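PDB 5K87: 2-methyl-aconitate isomerase from Shewanella oneidensis, which catalyses the isomerisation of 2-methyl-trans-aconitate to 2-methyl-cis-aconitate in the 2-methylcitrate cycle that degrades propionate. Local coordinates for residues H319-G324 against H357-L362; T239-D244 against L309-S314; G21-G26 against D170-P175; G165-D170 against I381-A386. The protein carries 1 engineered substitution. All blocks are in the same frame, centred on the assembly; numbering follows the deposited sequence.

Contact 1. Residues H319-G324 against H357-L362; sequences HHAMMG and HPSGTL
His357 lies against the backbone of Ala321, and its side chain can be followed outward atom by atom. His357 CB meets Ala321 O at 3.4 Å. CG, set between the backbone N and the carbonyl carbon (chi1 56°), stays beside that same carbonyl. Farther out, His357 ND1 is 3.5 Å from Ala321 CA and His357 CE1 is 3.8 Å from Ala321 CB. The type I turn His357-Gly360 wraps its own first side chain: the Ser359 amide donates to His357 ND1 (N to ND1 3.1 Å), and Gly360 O sits over the centre of one ring face. Met322 N lies over the rim of the other face. An alanine in place of this histidine would probably leave the Ser359 amide without its acceptor and open a gap beside Ala321. Ser359 OG donates to His320 O (2.7 Å) from above the carbonyl plane, while a water links Ser359 OG to His320 ND1. Pro358 CB packs against the same His320 O at 3.5 Å. The turn thereby backs the substrate loop, in which His319 NE2 and Gly324 N hold a malonate ion. That loop runs from strand 317-318 into helix 324-334, and the turn joins strands 352-357 and 360-371; Met322 rests on Ile330 of the helix and Phe355 of strand 352-357, Leu362 on Ala327 and Phe355.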
loop_
_atom_site.group_PDB
_atom_site.type_symbol
_atom_site.label_atom_id
_atom_site.label_comp_id
_atom_site.label_asym_id
_atom_site.label_seq_id
_atom_site.Cartn_x
_atom_site.Cartn_y
_atom_site.Cartn_z
ATOM N N HIS A 319 11.821 5.950 7.275
ATOM C CA HIS A 319 11.789 5.206 6.030
ATOM C C HIS A 319 12.072 3.728 6.274
ATOM O O HIS A 319 12.901 3.368 7.110
ATOM C CB HIS A 319 12.810 5.811 5.068
ATOM C CG HIS A 319 12.694 5.324 3.664
ATOM N ND1 HIS A 319 13.284 4.148 3.234
ATOM C CD2 HIS A 319 12.095 5.858 2.574
ATOM C CE1 HIS A 319 13.036 3.980 1.955
ATOM N NE2 HIS A 319 12.307 5.004 1.526
ATOM N N HIS A 320 11.393 2.868 5.517
ATOM C CA HIS A 320 11.461 1.430 5.745
ATOM C C HIS A 320 12.814 0.829 5.375
ATOM O O HIS A 320 13.167 -0.259 5.836
ATOM C CB HIS A 320 10.332 0.719 4.991
ATOM C CG HIS A 320 10.532 0.650 3.508
ATOM N ND1 HIS A 320 10.797 -0.533 2.854
ATOM C CD2 HIS A 320 10.500 1.610 2.550
ATOM C CE1 HIS A 320 10.913 -0.301 1.559
ATOM N NE2 HIS A 320 10.744 0.991 1.346
ATOM N N ALA A 321 13.571 1.527 4.536
ATOM C CA ALA A 321 14.870 1.033 4.090
ATOM C C ALA A 321 15.794 2.245 3.995
ATOM O O ALA A 321 16.105 2.851 5.016
ATOM C CB ALA A 321 14.737 0.286 2.768
ATOM N N MET A 322 16.215 2.627 2.796
ATOM C CA MET A 322 16.873 3.923 2.627
ATOM C C MET A 322 16.521 4.526 1.272
ATOM O O MET A 322 16.515 3.828 0.244
ATOM C CB MET A 322 18.399 3.825 2.793
ATOM C CG MET A 322 19.108 5.179 2.803
ATOM S SD MET A 322 18.500 6.316 4.072
ATOM C CE MET A 322 18.830 5.351 5.544
ATOM N N MET A 323 16.205 5.816 1.265
ATOM C CA MET A 323 16.005 6.525 0.008
ATOM C C MET A 323 17.307 6.480 -0.797
ATOM O O MET A 323 18.405 6.618 -0.239
ATOM C CB MET A 323 15.599 7.976 0.268
ATOM C CG MET A 323 14.318 8.142 1.065
ATOM S SD MET A 323 14.586 8.224 2.854
ATOM C CE MET A 323 15.227 9.882 3.046
ATOM N N GLY A 324 17.204 6.285 -2.105
ATOM C CA GLY A 324 18.391 6.234 -2.938
ATOM C C GLY A 324 19.159 7.543 -2.936
ATOM O O GLY A 324 20.403 7.560 -2.946
ATOM N N HIS A 357 20.490 -0.086 7.464
ATOM C CA HIS A 357 19.212 0.609 7.549
ATOM C C HIS A 357 18.161 -0.384 8.092
ATOM O O HIS A 357 18.493 -1.531 8.388
ATOM C CB HIS A 357 18.840 1.194 6.175
ATOM C CG HIS A 357 18.788 0.192 5.068
ATOM N ND1 HIS A 357 17.765 -0.728 4.931
ATOM C CD2 HIS A 357 19.623 -0.010 4.020
ATOM C CE1 HIS A 357 17.983 -1.455 3.849
ATOM N NE2 HIS A 357 19.100 -1.042 3.278
ATOM N N PRO A 358 16.898 0.043 8.275
ATOM C CA PRO A 358 15.969 -0.893 8.926
ATOM C C PRO A 358 15.758 -2.223 8.211
ATOM O O PRO A 358 15.469 -3.208 8.882
ATOM C CB PRO A 358 14.672 -0.084 9.000
ATOM C CG PRO A 358 15.156 1.310 9.169
ATOM C CD PRO A 358 16.323 1.398 8.215
ATOM N N SER A 359 15.920 -2.263 6.894
ATOM C CA SER A 359 15.667 -3.494 6.144
ATOM C C SER A 359 16.911 -4.338 5.867
ATOM O O SER A 359 16.803 -5.382 5.223
ATOM C CB SER A 359 14.966 -3.179 4.814
ATOM O OG SER A 359 13.626 -2.772 5.028
ATOM N N GLY A 360 18.076 -3.900 6.340
ATOM C CA GLY A 360 19.314 -4.603 6.045
ATOM C C GLY A 360 20.417 -3.636 5.686
ATOM O O GLY A 360 20.580 -2.604 6.341
ATOM N N THR A 361 21.183 -3.947 4.651
ATOM C CA THR A 361 22.352 -3.130 4.351
ATOM C C THR A 361 22.338 -2.620 2.916
ATOM O O THR A 361 21.617 -3.143 2.068
ATOM C CB THR A 361 23.672 -3.885 4.614
ATOM O OG1 THR A 361 23.885 -4.850 3.582
ATOM C CG2 THR A 361 23.635 -4.588 5.959
ATOM N N LEU A 362 23.132 -1.586 2.662
ATOM C CA LEU A 362 23.264 -1.008 1.331
ATOM C C LEU A 362 24.688 -0.491 1.198
ATOM O O LEU A 362 25.164 0.252 2.059
ATOM C CB LEU A 362 22.251 0.133 1.149
ATOM C CG LEU A 362 21.955 0.700 -0.243
ATOM C CD1 LEU A 362 20.627 1.449 -0.203
ATOM C CD2 LEU A 362 23.054 1.611 -0.764
HETATM O O HOH W 1 11.083 -2.983 3.960
#

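Contact 2. Residues T239-D244 against L309-S314; sequences TELQDD and LVRALS
Thr239 opens the contact through its methyl, CG2, which lies 3.7 Å from Leu309 CD1 on strand 308-314, one of the strands of a diaminopimelate epimerase-like fold. CG2 stands anti to the carbonyl carbon, while Thr239 OG1 is turned to Thr237 instead. The CA of Thr239 also rests 3.5 Å above the guanidinium plane of Arg311, toward its rim, and Tyr293 makes a cation-pi contact with the same arginine. Glu240 takes part through its backbone: Arg311 grips Glu240 O side-on with two nitrogens. The bond from Arg311 NE is short and fairly straight (2.8 Å to Glu240 O, 160° at the hydrogen) and lies in the carbonyl plane. The one from Arg311 NH2 to Glu240 O is longer, 3.1 Å, and comes from above that plane, although the oxygen stays within the plane of the guanidinium. A bend at chi2 (58°) brings the arginine into this position. The Glu240 carboxylate itself turns back to the amides of Thr237 and Gly238. Leu241 places CD2 3.9 Å from Arg311 NH2. Gln242 then bonds Leu318 O and Lys61 of the second subunit. At its far end strand 308-314 carries Ser314, a substrate-binding residue, so the loop is fastened to a strand that ends at the substrate site. The segment closes on itself where Asp244 OD2, met on its anti side, accepts from Leu241 N at 2.9 Å with a nearly linear bond of 172°.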
loop_
_atom_site.group_PDB
_atom_site.type_symbol
_atom_site.label_atom_id
_atom_site.label_comp_id
_atom_site.label_asym_id
_atom_site.label_seq_id
_atom_site.Cartn_x
_atom_site.Cartn_y
_atom_site.Cartn_z
ATOM N N THR A 239 19.809 1.448 15.733
ATOM C CA THR A 239 19.258 0.148 15.356
ATOM C C THR A 239 17.732 0.151 15.264
ATOM O O THR A 239 17.119 -0.888 15.034
ATOM C CB THR A 239 19.672 -0.972 16.334
ATOM O OG1 THR A 239 19.100 -0.715 17.622
ATOM C CG2 THR A 239 21.191 -1.072 16.439
ATOM N N GLU A 240 17.125 1.315 15.453
ATOM C CA GLU A 240 15.672 1.425 15.510
ATOM C C GLU A 240 14.997 0.944 14.232
ATOM O O GLU A 240 15.526 1.101 13.119
ATOM C CB GLU A 240 15.252 2.865 15.798
ATOM C CG GLU A 240 15.494 3.320 17.236
ATOM C CD GLU A 240 16.955 3.582 17.560
ATOM O OE1 GLU A 240 17.761 3.805 16.632
ATOM O OE2 GLU A 240 17.296 3.579 18.765
ATOM N N LEU A 241 13.822 0.355 14.406
ATOM C CA LEU A 241 12.957 -0.037 13.296
ATOM C C LEU A 241 11.751 0.899 13.237
ATOM O O LEU A 241 11.556 1.717 14.132
ATOM C CB LEU A 241 12.516 -1.487 13.465
ATOM C CG LEU A 241 13.666 -2.493 13.512
ATOM C CD1 LEU A 241 13.124 -3.911 13.628
ATOM C CD2 LEU A 241 14.553 -2.342 12.285
ATOM N N GLN A 242 10.938 0.784 12.191
ATOM C CA GLN A 242 9.828 1.716 12.023
ATOM C C GLN A 242 8.911 1.774 13.239
ATOM O O GLN A 242 8.475 2.856 13.626
ATOM C CB GLN A 242 9.015 1.395 10.779
ATOM C CG GLN A 242 9.709 1.768 9.494
ATOM C CD GLN A 242 8.795 1.588 8.322
ATOM O OE1 GLN A 242 8.179 0.532 8.167
ATOM N NE2 GLN A 242 8.650 2.626 7.517
ATOM N N ASP A 243 8.638 0.627 13.853
ATOM C CA ASP A 243 7.707 0.588 14.986
ATOM C C ASP A 243 8.236 1.304 16.229
ATOM O O ASP A 243 7.468 1.610 17.143
ATOM C CB ASP A 243 7.308 -0.848 15.333
ATOM C CG ASP A 243 6.465 -1.499 14.251
ATOM O OD1 ASP A 243 5.812 -0.765 13.477
ATOM O OD2 ASP A 243 6.454 -2.747 14.176
ATOM N N ASP A 244 9.536 1.578 16.263
ATOM C CA ASP A 244 10.129 2.309 17.376
ATOM C C ASP A 244 9.885 3.805 17.267
ATOM O O ASP A 244 10.009 4.531 18.259
ATOM C CB ASP A 244 11.630 2.053 17.449
ATOM C CG ASP A 244 11.960 0.613 17.755
ATOM O OD1 ASP A 244 11.292 0.014 18.627
ATOM O OD2 ASP A 244 12.888 0.076 17.122
ATOM N N LEU A 309 25.614 2.722 10.892
ATOM C CA LEU A 309 24.160 2.626 10.829
ATOM C C LEU A 309 23.601 3.969 10.409
ATOM O O LEU A 309 24.058 5.014 10.881
ATOM C CB LEU A 309 23.602 2.289 12.203
ATOM C CG LEU A 309 24.157 1.008 12.816
ATOM C CD1 LEU A 309 23.468 0.740 14.136
ATOM C CD2 LEU A 309 24.012 -0.175 11.877
ATOM N N VAL A 310 22.609 3.950 9.518
ATOM C CA VAL A 310 21.887 5.166 9.169
ATOM C C VAL A 310 20.400 4.882 9.080
ATOM O O VAL A 310 19.980 3.915 8.438
ATOM C CB VAL A 310 22.344 5.777 7.823
ATOM C CG1 VAL A 310 21.703 7.152 7.639
ATOM C CG2 VAL A 310 23.870 5.885 7.736
ATOM N N ARG A 311 19.616 5.729 9.735
ATOM C CA ARG A 311 18.160 5.710 9.635
ATOM C C ARG A 311 17.753 7.064 9.086
ATOM O O ARG A 311 18.317 8.082 9.483
ATOM C CB ARG A 311 17.549 5.514 11.015
ATOM C CG ARG A 311 17.147 4.087 11.328
ATOM C CD ARG A 311 18.286 3.089 11.228
ATOM N NE ARG A 311 17.850 1.798 11.745
ATOM C CZ ARG A 311 18.493 0.649 11.563
ATOM N NH1 ARG A 311 19.633 0.604 10.885
ATOM N NH2 ARG A 311 17.998 -0.457 12.082
ATOM N N ALA A 312 16.781 7.108 8.182
ATOM C CA ALA A 312 16.345 8.389 7.637
ATOM C C ALA A 312 14.838 8.518 7.686
ATOM O O ALA A 312 14.118 7.515 7.673
ATOM C CB ALA A 312 16.832 8.558 6.213
ATOM N N LEU A 313 14.361 9.755 7.743
ATOM C CA LEU A 313 12.936 10.023 7.617
ATOM C C LEU A 313 12.619 10.536 6.232
ATOM O O LEU A 313 13.442 11.193 5.598
ATOM C CB LEU A 313 12.471 11.058 8.653
ATOM C CG LEU A 313 12.226 10.532 10.063
ATOM C CD1 LEU A 313 13.541 10.381 10.817
ATOM C CD2 LEU A 313 11.268 11.453 10.814
ATOM N N SER A 314 11.421 10.223 5.763
ATOM C CA SER A 314 10.929 10.806 4.525
ATOM C C SER A 314 9.469 11.150 4.714
ATOM O O SER A 314 8.683 10.319 5.165
ATOM C CB SER A 314 11.108 9.847 3.353
ATOM O OG SER A 314 10.831 10.500 2.122
#

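Contact 3. Residues G21-G26 against D170-P175; sequences GGTSKG and DGVTFP
Thr23, Val172 and Gly22 carry this van der Waals contact, in which no hydrogen bond crosses between the segments. Thr23 touches with its methyl alone: CG2 lies 3.8 Å from Asp170 O and equally far from Gly171 O, with Val172 CG2 at 3.9 Å. With OG1 between the backbone N and the carbonyl carbon (chi1 52°), CG2 is left to face the 170-175 loop. Gly171 leaves room for it, since any side chain at that position would run into the methyl. Val172 reaches the turn with CG2, which comes to 3.2 Å from Gly22 O, a tight approach to an oxygen that also accepts from Arg20. Gly22, at positive phi (54°), is a corner of the type II' turn Gly21-Ser24, closed by backbone bonds in both directions between its end residues. The second subunit reaches the same place: its Tyr59 hydroxyl takes the Gly171 amide and its Asp64 packs on Val172. Next to Thr23, Ser24 OG binds a malonate ion, and Asn111 OD1 accepts from the Thr23 amide. The turn is thus the tip of the beta hairpin of antiparallel strands 12-21 and 24-30, resting on the loop between strands 160-161 and 179-184.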
loop_
_atom_site.group_PDB
_atom_site.type_symbol
_atom_site.label_atom_id
_atom_site.label_comp_id
_atom_site.label_asym_id
_atom_site.label_seq_id
_atom_site.Cartn_x
_atom_site.Cartn_y
_atom_site.Cartn_z
ATOM N N GLY A 21 11.221 0.025 -8.533
ATOM C CA GLY A 21 12.620 0.373 -8.714
ATOM C C GLY A 21 13.260 0.392 -7.343
ATOM O O GLY A 21 12.788 1.107 -6.463
ATOM N N GLY A 22 14.306 -0.404 -7.140
ATOM C CA GLY A 22 14.887 -0.521 -5.815
ATOM C C GLY A 22 13.816 -0.910 -4.808
ATOM O O GLY A 22 13.023 -1.828 -5.051
ATOM N N THR A 23 13.760 -0.186 -3.692
ATOM C CA THR A 23 12.789 -0.459 -2.638
ATOM C C THR A 23 11.552 0.440 -2.713
ATOM O O THR A 23 10.915 0.691 -1.691
ATOM C CB THR A 23 13.444 -0.314 -1.255
ATOM O OG1 THR A 23 14.102 0.957 -1.155
ATOM C CG2 THR A 23 14.488 -1.390 -1.055
ATOM N N SER A 24 11.200 0.891 -3.918
ATOM C CA SER A 24 10.042 1.767 -4.123
ATOM C C SER A 24 9.173 1.303 -5.280
ATOM O O SER A 24 9.630 0.560 -6.148
ATOM C CB SER A 24 10.508 3.186 -4.405
ATOM O OG SER A 24 11.373 3.623 -3.365
ATOM N N LYS A 25 7.928 1.775 -5.307
ATOM C CA LYS A 25 7.020 1.531 -6.427
ATOM C C LYS A 25 6.499 2.859 -6.930
ATOM O O LYS A 25 6.163 3.738 -6.131
ATOM C CB LYS A 25 5.818 0.667 -6.013
ATOM C CG LYS A 25 6.184 -0.736 -5.567
ATOM C CD LYS A 25 4.955 -1.634 -5.445
ATOM C CE LYS A 25 4.095 -1.321 -4.228
ATOM N NZ LYS A 25 2.992 -2.320 -4.129
ATOM N N GLY A 26 6.392 2.994 -8.245
ATOM C CA GLY A 26 5.862 4.211 -8.817
ATOM C C GLY A 26 5.130 3.973 -10.116
ATOM O O GLY A 26 5.261 2.918 -10.746
ATOM N N ASP A 170 18.540 -5.801 -0.001
ATOM C CA ASP A 170 17.824 -5.797 1.263
ATOM C C ASP A 170 16.679 -4.797 1.183
ATOM O O ASP A 170 16.866 -3.627 0.835
ATOM C CB ASP A 170 18.760 -5.481 2.432
ATOM C CG ASP A 170 19.675 -6.645 2.786
ATOM O OD1 ASP A 170 19.454 -7.765 2.276
ATOM O OD2 ASP A 170 20.614 -6.445 3.585
ATOM N N GLY A 171 15.479 -5.277 1.484
ATOM C CA GLY A 171 14.271 -4.495 1.306
ATOM C C GLY A 171 13.490 -4.876 0.060
ATOM O O GLY A 171 12.376 -4.387 -0.135
ATOM N N VAL A 172 14.075 -5.717 -0.793
ATOM C CA VAL A 172 13.370 -6.226 -1.966
ATOM C C VAL A 172 13.206 -7.714 -1.814
ATOM O O VAL A 172 14.179 -8.479 -1.703
ATOM C CB VAL A 172 14.061 -5.898 -3.288
ATOM C CG1 VAL A 172 13.315 -6.560 -4.454
ATOM C CG2 VAL A 172 14.111 -4.392 -3.483
ATOM N N THR A 173 11.942 -8.101 -1.822
ATOM C CA THR A 173 11.533 -9.430 -1.452
ATOM C C THR A 173 12.177 -10.514 -2.332
ATOM O O THR A 173 12.675 -11.508 -1.832
ATOM C CB THR A 173 9.998 -9.509 -1.504
ATOM O OG1 THR A 173 9.435 -8.376 -0.797
ATOM C CG2 THR A 173 9.516 -10.822 -0.904
ATOM N N PHE A 174 12.205 -10.287 -3.635
ATOM C CA PHE A 174 12.608 -11.309 -4.597
ATOM C C PHE A 174 13.786 -10.822 -5.429
ATOM O O PHE A 174 13.920 -9.629 -5.666
ATOM C CB PHE A 174 11.419 -11.615 -5.500
ATOM C CG PHE A 174 10.204 -12.113 -4.762
ATOM C CD1 PHE A 174 10.134 -13.423 -4.319
ATOM C CD2 PHE A 174 9.129 -11.275 -4.510
ATOM C CE1 PHE A 174 9.016 -13.887 -3.643
ATOM C CE2 PHE A 174 8.005 -11.739 -3.830
ATOM C CZ PHE A 174 7.955 -13.040 -3.399
ATOM N N PRO A 175 14.641 -11.744 -5.900
ATOM C CA PRO A 175 15.806 -11.348 -6.700
ATOM C C PRO A 175 15.398 -10.879 -8.096
ATOM O O PRO A 175 14.321 -11.216 -8.582
ATOM C CB PRO A 175 16.617 -12.645 -6.788
ATOM C CG PRO A 175 15.599 -13.725 -6.675
ATOM C CD PRO A 175 14.564 -13.204 -5.709
#

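Contact 4. Residues G165-D170 against I381-A386; sequences GDFELD and IMSRSA
Leu169 and Arg384 come within 6.9 Å of each other between CA atoms, and the irregular 165-170 segment passes strand 374-391 without a direct hydrogen bond. Leu169 fills the interval with both methyls. Leu169 CD2 lies 3.7 Å from Arg384 CA, and Leu169 CD1 sits over the centre of the Arg384 guanidinium, 3.8 Å above its plane. Leu169 CD1 is also 3.7 Å from Ser385 OG, which also bonds Arg20. Phe167, with CG anti to the backbone N (chi1 -171°), brings CZ to 3.7 Å from Ser383 CB; Ser383 OG turns to Glu178. Bends at chi2 and chi3 fold Arg384 back, so that its NE donates to Ser383 O (2.9 Å, 168°). Its NH1 donates to a water that bonds Asp170 O, and its NH2 holds Asn111 OD1. A methionine in place of Arg384 would probably leave Asn111, a substrate-binding residue, without this donor and the water without its link to the strand. A second water joins Phe167 O and Ser385 OG. Direct touches are thus van der Waals, the polar links between the segments run through water, and three bonds on three nitrogens fix the guanidinium as a flat floor for Leu169, consistent with a second-shell role in positioning Asn111.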
loop_
_atom_site.group_PDB
_atom_site.type_symbol
_atom_site.label_atom_id
_atom_site.label_comp_id
_atom_site.label_asym_id
_atom_site.label_seq_id
_atom_site.Cartn_x
_atom_site.Cartn_y
_atom_site.Cartn_z
ATOM N N GLY A 165 16.605 -12.085 -12.665
ATOM C CA GLY A 165 17.985 -12.383 -12.330
ATOM C C GLY A 165 18.114 -12.849 -10.895
ATOM O O GLY A 165 17.114 -13.117 -10.235
ATOM N N ASP A 166 19.346 -12.938 -10.406
ATOM C CA ASP A 166 19.587 -13.477 -9.075
ATOM C C ASP A 166 20.166 -12.462 -8.094
ATOM O O ASP A 166 20.648 -12.835 -7.023
ATOM C CB ASP A 166 20.473 -14.734 -9.137
ATOM C CG ASP A 166 21.829 -14.481 -9.774
ATOM O OD1 ASP A 166 22.212 -13.315 -9.996
ATOM O OD2 ASP A 166 22.539 -15.476 -10.046
ATOM N N PHE A 167 20.105 -11.180 -8.450
ATOM C CA PHE A 167 20.649 -10.134 -7.595
ATOM C C PHE A 167 19.654 -9.732 -6.516
ATOM O O PHE A 167 18.501 -9.416 -6.810
ATOM C CB PHE A 167 21.044 -8.907 -8.411
ATOM C CG PHE A 167 21.808 -7.892 -7.626
ATOM C CD1 PHE A 167 23.121 -8.138 -7.256
ATOM C CD2 PHE A 167 21.226 -6.696 -7.248
ATOM C CE1 PHE A 167 23.841 -7.207 -6.526
ATOM C CE2 PHE A 167 21.953 -5.759 -6.527
ATOM C CZ PHE A 167 23.252 -6.022 -6.161
ATOM N N GLU A 168 20.110 -9.741 -5.269
ATOM C CA GLU A 168 19.236 -9.431 -4.145
ATOM C C GLU A 168 19.589 -8.080 -3.524
ATOM O O GLU A 168 20.765 -7.719 -3.419
ATOM C CB GLU A 168 19.291 -10.544 -3.093
ATOM C CG GLU A 168 19.099 -11.938 -3.676
ATOM C CD GLU A 168 18.287 -12.854 -2.780
ATOM O OE1 GLU A 168 18.030 -14.005 -3.193
ATOM O OE2 GLU A 168 17.902 -12.427 -1.672
ATOM N N LEU A 169 18.554 -7.334 -3.140
ATOM C CA LEU A 169 18.697 -6.074 -2.418
ATOM C C LEU A 169 17.953 -6.246 -1.110
ATOM O O LEU A 169 16.828 -6.750 -1.120
ATOM C CB LEU A 169 17.996 -4.919 -3.152
ATOM C CG LEU A 169 17.985 -4.607 -4.645
ATOM C CD1 LEU A 169 17.210 -3.325 -4.902
ATOM C CD2 LEU A 169 19.370 -4.443 -5.146
ATOM N N ASP A 170 18.540 -5.801 -0.001
ATOM C CA ASP A 170 17.824 -5.797 1.263
ATOM C C ASP A 170 16.679 -4.797 1.183
ATOM O O ASP A 170 16.866 -3.627 0.835
ATOM C CB ASP A 170 18.760 -5.481 2.432
ATOM C CG ASP A 170 19.675 -6.645 2.786
ATOM O OD1 ASP A 170 19.454 -7.765 2.276
ATOM O OD2 ASP A 170 20.614 -6.445 3.585
ATOM N N ILE A 381 28.091 5.629 -6.551
ATOM C CA ILE A 381 27.578 4.450 -7.238
ATOM C C ILE A 381 26.907 3.486 -6.279
ATOM O O ILE A 381 27.270 3.397 -5.100
ATOM C CB ILE A 381 28.698 3.708 -7.994
ATOM C CG1 ILE A 381 29.663 3.046 -7.018
ATOM C CG2 ILE A 381 29.455 4.658 -8.914
ATOM C CD1 ILE A 381 30.647 2.113 -7.682
ATOM N N MET A 382 25.892 2.787 -6.779
ATOM C CA MET A 382 25.264 1.717 -6.027
ATOM C C MET A 382 24.564 0.804 -7.024
ATOM O O MET A 382 24.385 1.163 -8.184
ATOM C CB MET A 382 24.262 2.280 -5.017
ATOM C CG MET A 382 23.055 2.926 -5.669
ATOM S SD MET A 382 21.894 3.716 -4.535
ATOM C CE MET A 382 22.831 5.168 -4.091
ATOM N N SER A 383 24.174 -0.372 -6.567
ATOM C CA SER A 383 23.394 -1.280 -7.391
ATOM C C SER A 383 21.970 -1.366 -6.885
ATOM O O SER A 383 21.725 -1.406 -5.676
ATOM C CB SER A 383 24.026 -2.661 -7.401
ATOM O OG SER A 383 25.254 -2.619 -8.108
ATOM N N ARG A 384 21.036 -1.392 -7.828
ATOM C CA ARG A 384 19.628 -1.587 -7.525
ATOM C C ARG A 384 19.109 -2.664 -8.485
ATOM O O ARG A 384 19.898 -3.458 -9.009
ATOM C CB ARG A 384 18.881 -0.248 -7.646
ATOM C CG ARG A 384 19.402 0.872 -6.721
ATOM C CD ARG A 384 18.798 0.844 -5.310
ATOM N NE ARG A 384 19.409 -0.143 -4.426
ATOM C CZ ARG A 384 19.005 -0.364 -3.181
ATOM N NH1 ARG A 384 19.623 -1.254 -2.423
ATOM N NH2 ARG A 384 17.960 0.296 -2.694
ATOM N N SER A 385 17.795 -2.726 -8.672
ATOM C CA SER A 385 17.157 -3.624 -9.632
ATOM C C SER A 385 15.794 -3.016 -9.899
ATOM O O SER A 385 15.378 -2.090 -9.187
ATOM C CB SER A 385 17.016 -5.037 -9.070
ATOM O OG SER A 385 16.085 -5.092 -7.993
ATOM N N ALA A 386 15.099 -3.519 -10.919
ATOM C CA ALA A 386 13.780 -3.004 -11.260
ATOM C C ALA A 386 12.973 -4.038 -11.994
ATOM O O ALA A 386 13.524 -4.926 -12.643
ATOM C CB ALA A 386 13.912 -1.773 -12.130
HETATM O O HOH W 2 16.695 -7.256 -6.409
HETATM O O HOH W 3 18.879 -1.773 0.310
#

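The touching residues of contact 1 are all buried; contacts 2, 3 and 4 each include partly exposed touching residues, and the 239-244 segment runs on to exposed aspartates. Contacts 1 and 2 meet where His319 N bonds Ala312 O, a strand-to-loop link at the substrate site. Contacts 3 and 4 share Asp170 and touch again at Gly22 N and Ser385 O, while Asp170 OD2 ties both to Thr361 of contact 1. Contacts 2 and 4 stand about 21 Å apart, centre to centre. Direct hydrogen bonds to backbone carbonyls cross contacts 1 and 2, whereas contacts 3 and 4 rely on van der Waals packing of methyls, with a ring and bridging waters added in contact 4.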